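Long-range contacts in transferrin (Manduca sexta, PDB 6WB6), which carries iron in an insect, binding a single ferric ion per molecule together with carbonate anions: residues A86-E91 / W268-W273; E91-V96 / A219-I224. All blocks are in the same frame, centred on the assembly; numbering follows the deposited sequence.

In the fold
Both contacts use strand 90-97, with Glu91 common to the two, and their centres lie 12 Å apart. In contact 1 the start of this strand pairs with strand 269-271; in contact 2 it pairs with strand 218-222, so the three belong to one sheet of the iron-binding lobe. The junction is direct: Ala269 O lies 2.8 Å from Ala92 N, a probable hydrogen bond, and Trp268 CH2 packs 3.4 Å from Ile94 CD1. At the metal, contact 1 supplies the ligand Tyr90, while contact 2 brings Lys222, whose NZ is 3.2 Å from Tyr90 CD2 and whose side chain comes within about 5 Å of the iron at its nearest atom.

Contact 1: A86-E91 / W268-W273. With FE (Fe (III) ion), chain E; NAG (2-acetamido-2-deoxy-beta-D-glucopyranose), chain C.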
# COMPACT_ATOMS: atom_id res chain seq x y z
N ALA A 86 -26.11 12.70 -14.64
CA ALA A 86 -25.46 13.52 -13.62
C ALA A 86 -24.03 13.84 -14.03
O ALA A 86 -23.30 12.94 -14.47
CB ALA A 86 -25.48 12.79 -12.28
N PRO A 87 -23.58 15.09 -13.88
CA PRO A 87 -22.22 15.46 -14.31
C PRO A 87 -21.12 14.80 -13.50
O PRO A 87 -20.02 14.64 -14.01
CB PRO A 87 -22.19 16.98 -14.13
CG PRO A 87 -23.24 17.23 -13.11
CD PRO A 87 -24.30 16.24 -13.32
N PHE A 88 -21.41 14.39 -12.26
CA PHE A 88 -20.42 13.89 -11.32
C PHE A 88 -20.86 12.54 -10.76
O PHE A 88 -22.06 12.24 -10.64
CB PHE A 88 -20.21 14.86 -10.14
CG PHE A 88 -19.98 16.29 -10.55
CD1 PHE A 88 -18.86 16.63 -11.27
CD2 PHE A 88 -20.88 17.29 -10.20
CE1 PHE A 88 -18.64 17.94 -11.65
CE2 PHE A 88 -20.66 18.59 -10.58
CZ PHE A 88 -19.55 18.92 -11.31
N ARG A 89 -19.86 11.73 -10.41
CA ARG A 89 -20.14 10.47 -9.74
C ARG A 89 -20.97 10.71 -8.49
O ARG A 89 -21.93 9.96 -8.20
CB ARG A 89 -18.83 9.78 -9.37
CG ARG A 89 -19.06 8.40 -8.75
CD ARG A 89 -17.77 7.74 -8.60
NE ARG A 89 -17.80 6.52 -7.81
CZ ARG A 89 -16.79 5.67 -7.77
NH1 ARG A 89 -15.69 5.94 -8.46
NH2 ARG A 89 -16.85 4.58 -7.01
N TYR A 90 -20.60 11.68 -7.68
CA TYR A 90 -21.40 12.02 -6.46
C TYR A 90 -20.98 13.37 -5.91
O TYR A 90 -19.87 13.69 -5.93
CB TYR A 90 -21.42 11.03 -5.30
CG TYR A 90 -20.13 10.43 -4.83
CD1 TYR A 90 -19.26 11.17 -4.06
CD2 TYR A 90 -19.82 9.11 -5.07
CE1 TYR A 90 -18.10 10.62 -3.57
CE2 TYR A 90 -18.67 8.54 -4.59
CZ TYR A 90 -17.80 9.32 -3.86
OH TYR A 90 -16.68 8.80 -3.38
N GLU A 91 -21.98 14.09 -5.47
CA GLU A 91 -21.79 15.38 -4.85
C GLU A 91 -21.71 15.22 -3.35
O GLU A 91 -22.49 14.48 -2.74
CB GLU A 91 -22.94 16.31 -5.20
CG GLU A 91 -23.05 16.57 -6.69
CD GLU A 91 -24.42 17.06 -7.04
OE1 GLU A 91 -25.34 16.21 -7.07
OE2 GLU A 91 -24.59 18.29 -7.20
N TRP A 268 -20.28 21.53 -1.92
CA TRP A 268 -19.01 22.24 -2.07
C TRP A 268 -18.03 21.53 -2.99
O TRP A 268 -17.09 22.18 -3.49
CB TRP A 268 -18.35 22.48 -0.70
CG TRP A 268 -18.35 21.38 0.32
CD1 TRP A 268 -18.73 20.07 0.15
CD2 TRP A 268 -17.96 21.51 1.69
NE1 TRP A 268 -18.59 19.39 1.33
CE2 TRP A 268 -18.12 20.25 2.29
CE3 TRP A 268 -17.49 22.57 2.47
CZ2 TRP A 268 -17.83 20.02 3.63
CZ3 TRP A 268 -17.20 22.34 3.79
CH2 TRP A 268 -17.37 21.07 4.36
N ALA A 269 -18.20 20.24 -3.24
CA ALA A 269 -17.36 19.54 -4.21
C ALA A 269 -18.03 18.24 -4.59
O ALA A 269 -18.91 17.74 -3.87
CB ALA A 269 -15.96 19.28 -3.65
N ALA A 270 -17.58 17.68 -5.72
CA ALA A 270 -18.08 16.40 -6.20
C ALA A 270 -16.91 15.49 -6.55
O ALA A 270 -15.85 15.95 -6.93
CB ALA A 270 -18.97 16.58 -7.42
N ARG A 271 -17.12 14.21 -6.41
CA ARG A 271 -16.19 13.26 -7.00
C ARG A 271 -16.54 13.09 -8.48
O ARG A 271 -17.68 12.71 -8.80
CB ARG A 271 -16.25 11.94 -6.29
CG ARG A 271 -15.21 10.97 -6.74
CD ARG A 271 -15.32 9.76 -5.90
NE ARG A 271 -14.26 8.81 -6.18
CZ ARG A 271 -14.19 7.62 -5.60
NH1 ARG A 271 -15.09 7.26 -4.68
NH2 ARG A 271 -13.21 6.81 -5.92
N PRO A 272 -15.63 13.41 -9.39
CA PRO A 272 -15.95 13.26 -10.81
C PRO A 272 -16.02 11.79 -11.18
O PRO A 272 -15.45 10.93 -10.51
CB PRO A 272 -14.77 13.94 -11.52
CG PRO A 272 -13.97 14.62 -10.43
CD PRO A 272 -14.22 13.82 -9.21
N TRP A 273 -16.78 11.52 -12.24
CA TRP A 273 -16.82 10.19 -12.82
C TRP A 273 -15.46 9.78 -13.34
O TRP A 273 -14.68 10.60 -13.81
CB TRP A 273 -17.77 10.14 -14.00
CG TRP A 273 -19.22 10.36 -13.71
CD1 TRP A 273 -19.97 11.41 -14.11
CD2 TRP A 273 -20.10 9.47 -13.02
NE1 TRP A 273 -21.27 11.25 -13.71
CE2 TRP A 273 -21.38 10.06 -13.03
CE3 TRP A 273 -19.93 8.24 -12.38
CZ2 TRP A 273 -22.49 9.46 -12.43
CZ3 TRP A 273 -21.04 7.64 -11.77
CH2 TRP A 273 -22.30 8.25 -11.80
FE FE E . -16.92 7.83 -1.44
C1 NAG C . -17.15 24.68 -6.16
C2 NAG C . -18.66 24.46 -6.19
C3 NAG C . -19.49 25.75 -6.22
C4 NAG C . -18.94 26.84 -5.30
C5 NAG C . -17.41 26.88 -5.28
C6 NAG C . -16.93 27.69 -4.10
C7 NAG C . -19.15 22.30 -7.26
C8 NAG C . -19.63 21.69 -8.54
N2 NAG C . -18.98 23.62 -7.33
O3 NAG C . -20.81 25.38 -5.81
O4 NAG C . -19.30 28.16 -5.73
O5 NAG C . -16.81 25.60 -5.14
O6 NAG C . -17.49 27.05 -2.95
O7 NAG C . -18.96 21.63 -6.26
O HOH W 1 -17.27 14.21 -13.59
O HOH W 2 -14.52 8.41 -9.56
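A classic beta bulge, in which Arg89 and Tyr90 both face Arg271, opens the antiparallel pairing of strands 90-97 and 269-271 beside the ferric site. Tyr90 and Arg271 form a hydrogen-bonded pair: Arg271 N donates to Tyr90 O at 2.8 Å, and Tyr90 N returns a longer bond to Arg271 O. Tyr90 CG sits between its backbone N and carbonyl carbon (chi1 47°), and from there the ring carries OH to the iron, 2.2 Å away; Tyr204 binds the same ion. The extended Arg271 chain crosses the tyrosine, laying CB over one ring face, and its NH1 donates in the guanidinium plane to Tyr90 OH at 2.6 Å. Arg89, equally extended, runs alongside in the same direction, and the two guanidinium groups stack with centres 3.9 Å apart and planes at 13°. A water accepts from Arg89 NH1 and donates to Pro272 O.

Two residues beyond Arg271, Trp273 lies flat against the backbone of Phe88 and Arg89. Arg89 CA stands 3.3 Å above the centroid of its six-membered ring, while NE1 donates almost straight to Ala86 O at 2.7 Å, an acceptor lying in the indole plane. A phenylalanine in place of Trp273 would probably leave Ala86 O without this donor and uncover part of the Arg89 backbone. Ala270 CB presses on a face of the Phe88 ring, 3.3 Å from CG.

Tyr90 OH is thus gripped by both a metal and an arginine N-H, which would be expected to draw electron density from the oxygen and temper its donation to iron. Arg271 also lines a carbonate pocket, where its positive charge would probably favour the anion.

Contact 2: E91-V96 / A219-I224; sequences EAVIVV and AFTKVI
Val93 pairs with Thr221, and Val95 with Ala219, as the hydrogen-bonded pairs that join strands 90-97 and 218-222 in the mixed sheet of the iron-binding lobe. Val93 N donates to Thr221 O at 2.8 Å, and Thr221 N donates back to Val93 O. Val95 and Ala219 repeat the exchange, with Ala219 N 2.8 Å from Val95 O. This ladder identifies an antiparallel pair, whose short axes run at 150°. It continues past the strand end: Lys222 is the N-cap of helix 223-229, and the next amide, Val223 N, reaches Glu91 O at 3.3 Å, a bent bond with 138° at the hydrogen. Lys222 CA makes a C-H...O contact with the same oxygen.

Apolar packing occupies both faces. On one, Ile94 and Phe220, a non-hydrogen-bonded pair, lie side by side, and Ile94 CG1 meets the aromatic CE1 at 4.0 Å. On the other, Val95 CG2 touches Thr221 CG2 at 4.1 Å, and Val93, on this face too, meets Val223 of the helix at about a right angle. With chi1 of -66°, Val93 CG1 stands beside its own backbone N, and from there it meets Val223 CG2 at 3.4 Å, closer than usual van der Waals contact; CG2 instead approaches Thr221 O.

The polar ends of Thr221 and Lys222 both find partners at Tyr204: OG1 is hydrogen-bonded to Tyr204 O, and the amine forms a cation-pi contact with this iron-binding tyrosine.

Helix 121-131 packs on the face bearing Ala92, Phe220 and Lys222, helix 203-213 on that of Val95, Ala219 and Thr221, while strand 249-252 adds Tyr251 against Val93, Val95 and Val223.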
# COMPACT_ATOMS: atom_id res chain seq x y z
N GLU A 91 -21.98 14.09 -5.47
CA GLU A 91 -21.79 15.38 -4.85
C GLU A 91 -21.71 15.22 -3.35
O GLU A 91 -22.49 14.48 -2.74
CB GLU A 91 -22.94 16.31 -5.20
CG GLU A 91 -23.05 16.57 -6.69
CD GLU A 91 -24.42 17.06 -7.04
OE1 GLU A 91 -25.34 16.21 -7.07
OE2 GLU A 91 -24.59 18.29 -7.20
N ALA A 92 -20.75 15.94 -2.76
CA ALA A 92 -20.52 15.93 -1.33
C ALA A 92 -21.43 16.96 -0.71
O ALA A 92 -21.56 18.07 -1.22
CB ALA A 92 -19.06 16.25 -1.00
N VAL A 93 -22.08 16.60 0.39
CA VAL A 93 -23.01 17.51 1.03
C VAL A 93 -22.74 17.50 2.52
O VAL A 93 -22.12 16.59 3.07
CB VAL A 93 -24.50 17.16 0.73
CG1 VAL A 93 -24.77 17.39 -0.76
CG2 VAL A 93 -24.85 15.80 1.13
N ILE A 94 -23.24 18.56 3.16
CA ILE A 94 -23.26 18.74 4.61
C ILE A 94 -24.72 18.70 5.04
O ILE A 94 -25.53 19.48 4.52
CB ILE A 94 -22.62 20.07 5.01
CG1 ILE A 94 -21.26 20.30 4.34
CG2 ILE A 94 -22.49 20.14 6.54
CD1 ILE A 94 -20.72 21.67 4.56
N VAL A 95 -25.07 17.81 5.97
CA VAL A 95 -26.47 17.63 6.37
C VAL A 95 -26.59 17.90 7.87
O VAL A 95 -25.85 17.33 8.67
CB VAL A 95 -26.99 16.23 6.01
CG1 VAL A 95 -28.47 16.06 6.44
CG2 VAL A 95 -26.83 15.92 4.46
N VAL A 96 -27.54 18.77 8.23
CA VAL A 96 -27.78 19.20 9.60
C VAL A 96 -29.26 19.06 9.92
O VAL A 96 -30.10 18.91 9.03
CB VAL A 96 -27.33 20.66 9.83
CG1 VAL A 96 -25.85 20.78 9.67
CG2 VAL A 96 -28.04 21.59 8.85
N ALA A 219 -23.56 15.90 9.34
CA ALA A 219 -23.21 14.67 8.63
C ALA A 219 -22.58 15.08 7.32
O ALA A 219 -23.08 15.99 6.65
CB ALA A 219 -24.44 13.79 8.36
N PHE A 220 -21.44 14.49 7.00
CA PHE A 220 -20.80 14.67 5.71
C PHE A 220 -21.05 13.42 4.87
O PHE A 220 -20.56 12.33 5.20
CB PHE A 220 -19.30 14.93 5.89
CG PHE A 220 -19.01 16.15 6.74
CD1 PHE A 220 -19.13 17.42 6.21
CD2 PHE A 220 -18.65 16.03 8.07
CE1 PHE A 220 -18.86 18.54 6.98
CE2 PHE A 220 -18.38 17.16 8.85
CZ PHE A 220 -18.50 18.41 8.30
N THR A 221 -21.82 13.56 3.80
CA THR A 221 -22.15 12.41 2.99
C THR A 221 -22.40 12.88 1.56
O THR A 221 -21.89 13.93 1.13
CB THR A 221 -23.31 11.67 3.67
OG1 THR A 221 -23.63 10.51 2.94
CG2 THR A 221 -24.55 12.60 3.81
N LYS A 222 -23.13 12.08 0.79
CA LYS A 222 -23.41 12.43 -0.60
C LYS A 222 -24.91 12.41 -0.84
O LYS A 222 -25.68 11.83 -0.07
CB LYS A 222 -22.70 11.52 -1.61
CG LYS A 222 -23.13 10.08 -1.62
CD LYS A 222 -22.44 9.30 -2.74
CE LYS A 222 -22.57 7.81 -2.53
NZ LYS A 222 -21.60 7.01 -3.35
N VAL A 223 -25.31 13.03 -1.94
CA VAL A 223 -26.70 13.37 -2.17
C VAL A 223 -27.54 12.11 -2.27
O VAL A 223 -28.63 12.01 -1.70
CB VAL A 223 -26.83 14.20 -3.46
CG1 VAL A 223 -28.30 14.31 -3.89
CG2 VAL A 223 -26.21 15.53 -3.22
N ILE A 224 -27.05 11.13 -3.03
CA ILE A 224 -27.89 10.01 -3.39
C ILE A 224 -28.29 9.24 -2.15
O ILE A 224 -29.45 8.81 -2.02
CB ILE A 224 -27.19 9.14 -4.45
CG1 ILE A 224 -28.12 8.04 -4.92
CG2 ILE A 224 -25.89 8.53 -3.91
CD1 ILE A 224 -27.65 7.35 -6.21